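VP24 (White spot syndrome virus, PDB 5HLJ) is a major envelope protein of the virion, probably anchored in the viral membrane by a transmembrane helix. Local coordinates at residues 97-100 with 104-107; 135-138 with 142-145. One frame throughout, in Å; residues are numbered along the deposited sequence.

Interaction 1: residues 97-100 with 104-107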
ATOM      1  N   VAL A  97      18.263 -11.508   5.718  1.00 65.31           N
ATOM      2  CA  VAL A  97      17.744 -10.782   6.858  1.00 60.97           C
ATOM      3  C   VAL A  97      17.873 -11.613   8.117  1.00 62.67           C
ATOM      4  O   VAL A  97      17.270 -12.680   8.237  1.00 61.34           O
ATOM      5  CB  VAL A  97      16.257 -10.373   6.661  1.00 61.77           C
ATOM      6  CG1 VAL A  97      15.744  -9.578   7.865  1.00 57.40           C
ATOM      7  CG2 VAL A  97      16.088  -9.560   5.397  1.00 57.58           C
ATOM      8  N   TYR A  98      18.656 -11.100   9.064  1.00 63.87           N
ATOM      9  CA  TYR A  98      18.816 -11.747  10.349  1.00 63.64           C
ATOM     10  C   TYR A  98      17.786 -11.213  11.334  1.00 65.73           C
ATOM     11  O   TYR A  98      17.813 -10.041  11.700  1.00 66.69           O
ATOM     12  CB  TYR A  98      20.238 -11.539  10.884  1.00 65.03           C
ATOM     13  CG  TYR A  98      20.534 -12.275  12.171  1.00 66.97           C
ATOM     14  CD1 TYR A  98      20.056 -13.564  12.379  1.00 62.96           C
ATOM     15  CD2 TYR A  98      21.323 -11.695  13.164  1.00 62.99           C
ATOM     16  CE1 TYR A  98      20.324 -14.246  13.548  1.00 65.36           C
ATOM     17  CE2 TYR A  98      21.603 -12.378  14.343  1.00 61.77           C
ATOM     18  CZ  TYR A  98      21.103 -13.649  14.529  1.00 70.55           C
ATOM     19  OH  TYR A  98      21.375 -14.338  15.695  1.00 74.24           O
ATOM     20  N   ASN A  99      16.877 -12.086  11.751  1.00 64.89           N
ATOM     21  CA  ASN A  99      15.887 -11.766  12.760  1.00 66.07           C
ATOM     22  C   ASN A  99      16.370 -12.236  14.123  1.00 70.79           C
ATOM     23  O   ASN A  99      16.274 -13.425  14.468  1.00 65.95           O
ATOM     24  CB  ASN A  99      14.530 -12.401  12.423  1.00 61.41           C
ATOM     25  CG  ASN A  99      13.479 -12.161  13.509  1.00 68.27           C
ATOM     26  OD1 ASN A  99      13.662 -11.324  14.396  1.00 67.51           O
ATOM     27  ND2 ASN A  99      12.368 -12.897  13.436  1.00 64.69           N
ATOM     28  N   ASN A 100      16.890 -11.290  14.896  1.00 69.11           N
ATOM     29  CA  ASN A 100      17.365 -11.583  16.236  1.00 66.22           C
ATOM     30  C   ASN A 100      16.460 -10.947  17.295  1.00 68.32           C
ATOM     31  O   ASN A 100      16.942 -10.441  18.300  1.00 70.38           O
ATOM     32  CB  ASN A 100      18.811 -11.101  16.411  1.00 70.71           C
ATOM     33  CG  ASN A 100      19.539 -11.826  17.544  1.00 73.96           C
ATOM     34  OD1 ASN A 100      19.087 -12.867  18.040  1.00 70.09           O
ATOM     35  ND2 ASN A 100      20.675 -11.284  17.942  1.00 65.23           N
ATOM     36  N   ASP A 104       9.029 -14.683  15.559  1.00 70.04           N
ATOM     37  CA  ASP A 104       8.847 -14.680  14.119  1.00 68.79           C
ATOM     38  C   ASP A 104       8.200 -13.369  13.663  1.00 69.50           C
ATOM     39  O   ASP A 104       7.345 -12.811  14.357  1.00 68.31           O
ATOM     40  CB  ASP A 104       7.985 -15.864  13.696  1.00 66.93           C
ATOM     41  CG  ASP A 104       8.732 -17.192  13.769  1.00 66.73           C
ATOM     42  OD1 ASP A 104       8.097 -18.237  13.510  1.00 72.09           O
ATOM     43  OD2 ASP A 104       9.955 -17.195  14.040  1.00 68.22           O
ATOM     44  N   ILE A 105       8.628 -12.885  12.503  1.00 64.99           N
ATOM     45  CA  ILE A 105       8.077 -11.682  11.891  1.00 64.27           C
ATOM     46  C   ILE A 105       7.611 -11.994  10.480  1.00 63.45           C
ATOM     47  O   ILE A 105       8.326 -12.659   9.736  1.00 64.61           O
ATOM     48  CB  ILE A 105       9.119 -10.563  11.820  1.00 65.27           C
ATOM     49  CG1 ILE A 105       9.569 -10.164  13.225  1.00 65.88           C
ATOM     50  CG2 ILE A 105       8.577  -9.382  11.034  1.00 64.19           C
ATOM     51  CD1 ILE A 105      10.754  -9.255  13.214  1.00 62.48           C
ATOM     52  N   THR A 106       6.420 -11.538  10.106  1.00 62.71           N
ATOM     53  CA  THR A 106       5.998 -11.647   8.715  1.00 63.68           C
ATOM     54  C   THR A 106       6.176 -10.295   8.019  1.00 66.99           C
ATOM     55  O   THR A 106       5.780  -9.246   8.547  1.00 68.26           O
ATOM     56  CB  THR A 106       4.522 -12.129   8.568  1.00 70.48           C
ATOM     57  OG1 THR A 106       4.351 -13.398   9.221  1.00 68.95           O
ATOM     58  CG2 THR A 106       4.141 -12.292   7.081  1.00 63.90           C
ATOM     59  N   VAL A 107       6.812 -10.309   6.857  1.00 58.19           N
ATOM     60  CA  VAL A 107       6.782  -9.137   5.998  1.00 59.98           C
ATOM     61  C   VAL A 107       5.541  -9.256   5.113  1.00 62.89           C
ATOM     62  O   VAL A 107       5.487 -10.100   4.228  1.00 62.71           O
ATOM     63  CB  VAL A 107       8.072  -8.998   5.161  1.00 61.36           C
ATOM     64  CG1 VAL A 107       8.070  -7.684   4.380  1.00 57.26           C
ATOM     65  CG2 VAL A 107       9.285  -9.043   6.079  1.00 56.22           C
TER
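The flat group here is the carboxamide of Asn-99, and Ile-105 lies over one of its faces. Ile-105 CD1 sits above that face, 3.8 Å from Asn-99 OD1, while Ile-105 CG1 stands over the nitrogen end, 3.9 Å from Asn-99 ND2. Beyond the nitrogen edge, almost in the amide plane, Asp-104 CA comes to 4.0 Å from Asn-99 ND2. On the other side of the amide plane, Lys-138 O packs obliquely against CB rather than over the carboxamide. With CG anti to the backbone N (chi1 176°), the asparagine side chain reaches out from strand 90-99 towards the start of strand 105-114. Its polar ends are held by nearby groups: OD1 accepts from Thr-101 OG1, and ND2 donates to the backbone oxygens of Leu-137, on strand 135-137, and Arg-103. Asp-104 turns its carboxylate to other partners, a salt bridge with Lys-138 and hydrogen bonds to Asn-172 and the backbone N of Lys-139. Between the two segments themselves the touch is van der Waals alone. The buried amide thus has both its polar atoms hydrogen-bonded while the methyl end of Ile-105 covers one face, which should hold its rotation firmly between two strands that are not sheet neighbours.

Interaction 2: residues 135-138 with 142-145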
ATOM      1  N   THR A 135       6.410 -13.015   3.349  1.00 64.99           N
ATOM      2  CA  THR A 135       7.584 -13.793   3.710  1.00 61.50           C
ATOM      3  C   THR A 135       7.804 -13.803   5.207  1.00 65.51           C
ATOM      4  O   THR A 135       7.893 -12.735   5.825  1.00 64.72           O
ATOM      5  CB  THR A 135       8.852 -13.219   3.070  1.00 66.36           C
ATOM      6  OG1 THR A 135       8.721 -13.215   1.644  1.00 68.61           O
ATOM      7  CG2 THR A 135      10.083 -14.025   3.503  1.00 58.88           C
ATOM      8  N   VAL A 136       7.907 -14.996   5.790  1.00 64.50           N
ATOM      9  CA  VAL A 136       8.176 -15.119   7.215  1.00 60.30           C
ATOM     10  C   VAL A 136       9.677 -14.992   7.506  1.00 65.87           C
ATOM     11  O   VAL A 136      10.510 -15.657   6.885  1.00 65.05           O
ATOM     12  CB  VAL A 136       7.658 -16.457   7.784  1.00 62.62           C
ATOM     13  CG1 VAL A 136       8.011 -16.574   9.275  1.00 62.21           C
ATOM     14  CG2 VAL A 136       6.162 -16.567   7.588  1.00 58.42           C
ATOM     15  N   LEU A 137      10.027 -14.106   8.432  1.00 63.20           N
ATOM     16  CA  LEU A 137      11.396 -14.051   8.921  1.00 64.30           C
ATOM     17  C   LEU A 137      11.453 -14.853  10.232  1.00 63.21           C
ATOM     18  O   LEU A 137      11.024 -14.385  11.288  1.00 64.26           O
ATOM     19  CB  LEU A 137      11.857 -12.603   9.123  1.00 58.87           C
ATOM     20  CG  LEU A 137      11.583 -11.612   7.977  1.00 62.41           C
ATOM     21  CD1 LEU A 137      11.899 -10.157   8.388  1.00 54.51           C
ATOM     22  CD2 LEU A 137      12.359 -11.972   6.734  1.00 58.17           C
ATOM     23  N   LYS A 138      11.937 -16.083  10.147  1.00 61.41           N
ATOM     24  CA  LYS A 138      12.042 -16.936  11.329  1.00 66.26           C
ATOM     25  C   LYS A 138      13.071 -16.339  12.298  1.00 64.09           C
ATOM     26  O   LYS A 138      14.111 -15.830  11.873  1.00 62.62           O
ATOM     27  CB  LYS A 138      12.432 -18.358  10.925  1.00 65.25           C
ATOM     28  CG  LYS A 138      11.463 -19.016   9.961  1.00 63.61           C
ATOM     29  CD  LYS A 138      10.131 -19.264  10.627  1.00 65.34           C
ATOM     30  CE  LYS A 138      10.247 -20.364  11.677  1.00 66.31           C
ATOM     31  NZ  LYS A 138       8.922 -20.746  12.233  1.00 72.66           N
ATOM     32  N   ILE A 142      18.830 -16.552   9.606  1.00 61.80           N
ATOM     33  CA  ILE A 142      19.001 -15.649   8.486  1.00 65.39           C
ATOM     34  C   ILE A 142      18.039 -16.102   7.387  1.00 68.74           C
ATOM     35  O   ILE A 142      18.007 -17.277   7.017  1.00 67.83           O
ATOM     36  CB  ILE A 142      20.449 -15.632   7.989  1.00 63.96           C
ATOM     37  CG1 ILE A 142      21.398 -15.432   9.179  1.00 64.91           C
ATOM     38  CG2 ILE A 142      20.661 -14.532   6.960  1.00 61.81           C
ATOM     39  CD1 ILE A 142      22.849 -15.350   8.790  1.00 60.65           C
ATOM     40  N   ASN A 143      17.239 -15.167   6.889  1.00 68.34           N
ATOM     41  CA  ASN A 143      16.169 -15.480   5.952  1.00 62.22           C
ATOM     42  C   ASN A 143      16.375 -14.800   4.613  1.00 66.52           C
ATOM     43  O   ASN A 143      16.898 -13.688   4.547  1.00 65.74           O
ATOM     44  CB  ASN A 143      14.819 -15.045   6.515  1.00 62.90           C
ATOM     45  CG  ASN A 143      14.565 -15.562   7.914  1.00 66.33           C
ATOM     46  OD1 ASN A 143      13.905 -16.593   8.095  1.00 61.61           O
ATOM     47  ND2 ASN A 143      15.066 -14.835   8.920  1.00 63.42           N
ATOM     48  N   THR A 144      15.947 -15.453   3.544  1.00 62.15           N
ATOM     49  CA  THR A 144      15.939 -14.797   2.251  1.00 65.45           C
ATOM     50  C   THR A 144      14.665 -13.960   2.104  1.00 65.31           C
ATOM     51  O   THR A 144      13.566 -14.404   2.453  1.00 58.63           O
ATOM     52  CB  THR A 144      16.075 -15.829   1.117  1.00 65.02           C
ATOM     53  OG1 THR A 144      17.376 -16.414   1.205  1.00 65.42           O
ATOM     54  CG2 THR A 144      15.941 -15.168  -0.254  1.00 64.70           C
ATOM     55  N   LEU A 145      14.835 -12.727   1.640  1.00 62.60           N
ATOM     56  CA  LEU A 145      13.711 -11.825   1.395  1.00 64.74           C
ATOM     57  C   LEU A 145      13.867 -11.228   0.015  1.00 63.07           C
ATOM     58  O   LEU A 145      14.923 -10.684  -0.305  1.00 60.73           O
ATOM     59  CB  LEU A 145      13.641 -10.720   2.453  1.00 62.18           C
ATOM     60  CG  LEU A 145      12.562  -9.633   2.315  1.00 64.50           C
ATOM     61  CD1 LEU A 145      11.182 -10.218   2.428  1.00 60.51           C
ATOM     62  CD2 LEU A 145      12.730  -8.536   3.392  1.00 59.92           C
TER
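Two torsions of Asn-143 set up its grip on Lys-138: chi1 of -52° puts CG anti to the carbonyl carbon, and chi2 of -96° turns the carboxamide so that both its ends meet the backbone of that one residue. Asn-143 OD1 accepts from Lys-138 N at 2.9 Å, a bent bond whose donor stands above the carbonyl plane. Asn-143 ND2 gives a longer but much straighter bond, 3.3 Å to Lys-138 O with an N-H...O angle of 168°, in the amide plane and on a lone pair of the acceptor. By meeting both N and O of one residue, the amide probably mimics the peptide group of a neighbouring strand, and its nitrogen also serves Val-97 O. The Leu-137 side chain crosses that of Asn-143 obliquely, CD2 meeting Asn-143 CB at 3.9 Å. Farther along, Leu-145 CD1 packs on Thr-135 CB at 3.9 Å, and Thr-135 CG2 lies 3.7 Å from Thr-144 O. Thr-135 OG1 bonds back to Lys-133 O, and Lys-138 sends its amine away to Asp-104. The two strands run nearly antiparallel yet bond to different neighbours: 135-137 pairs with 105-114, and 141-151 with 90-99. The buried Leu-137 side chain packs against Val-97 of strand 90-99 and Val-107 of strand 105-114, while Ile-142 faces away, onto helix 58-61.

Overall arrangement
Following the chain, strand 90-99 ends at interaction 1, which closes the short loop leading into strand 105-114; the chain then travels on through strand 128-131 before interaction 2 closes a second short loop, between 135-138 and 142-145. The two closures come in series, neither nested nor crossed, but lie side by side with centres about 6 Å apart. Backbone pairing joins them twice: Ile-105 O to Leu-137 N at 2.6 Å and Val-97 N to Asn-143 O at 2.8 Å, both probable hydrogen bonds. Each turn crosses between two hydrogen-bonded pairs, 90-99 with 141-151 and 105-114 with 135-137, which lie far apart in the strand order, consistent with a closed, barrel-like fold.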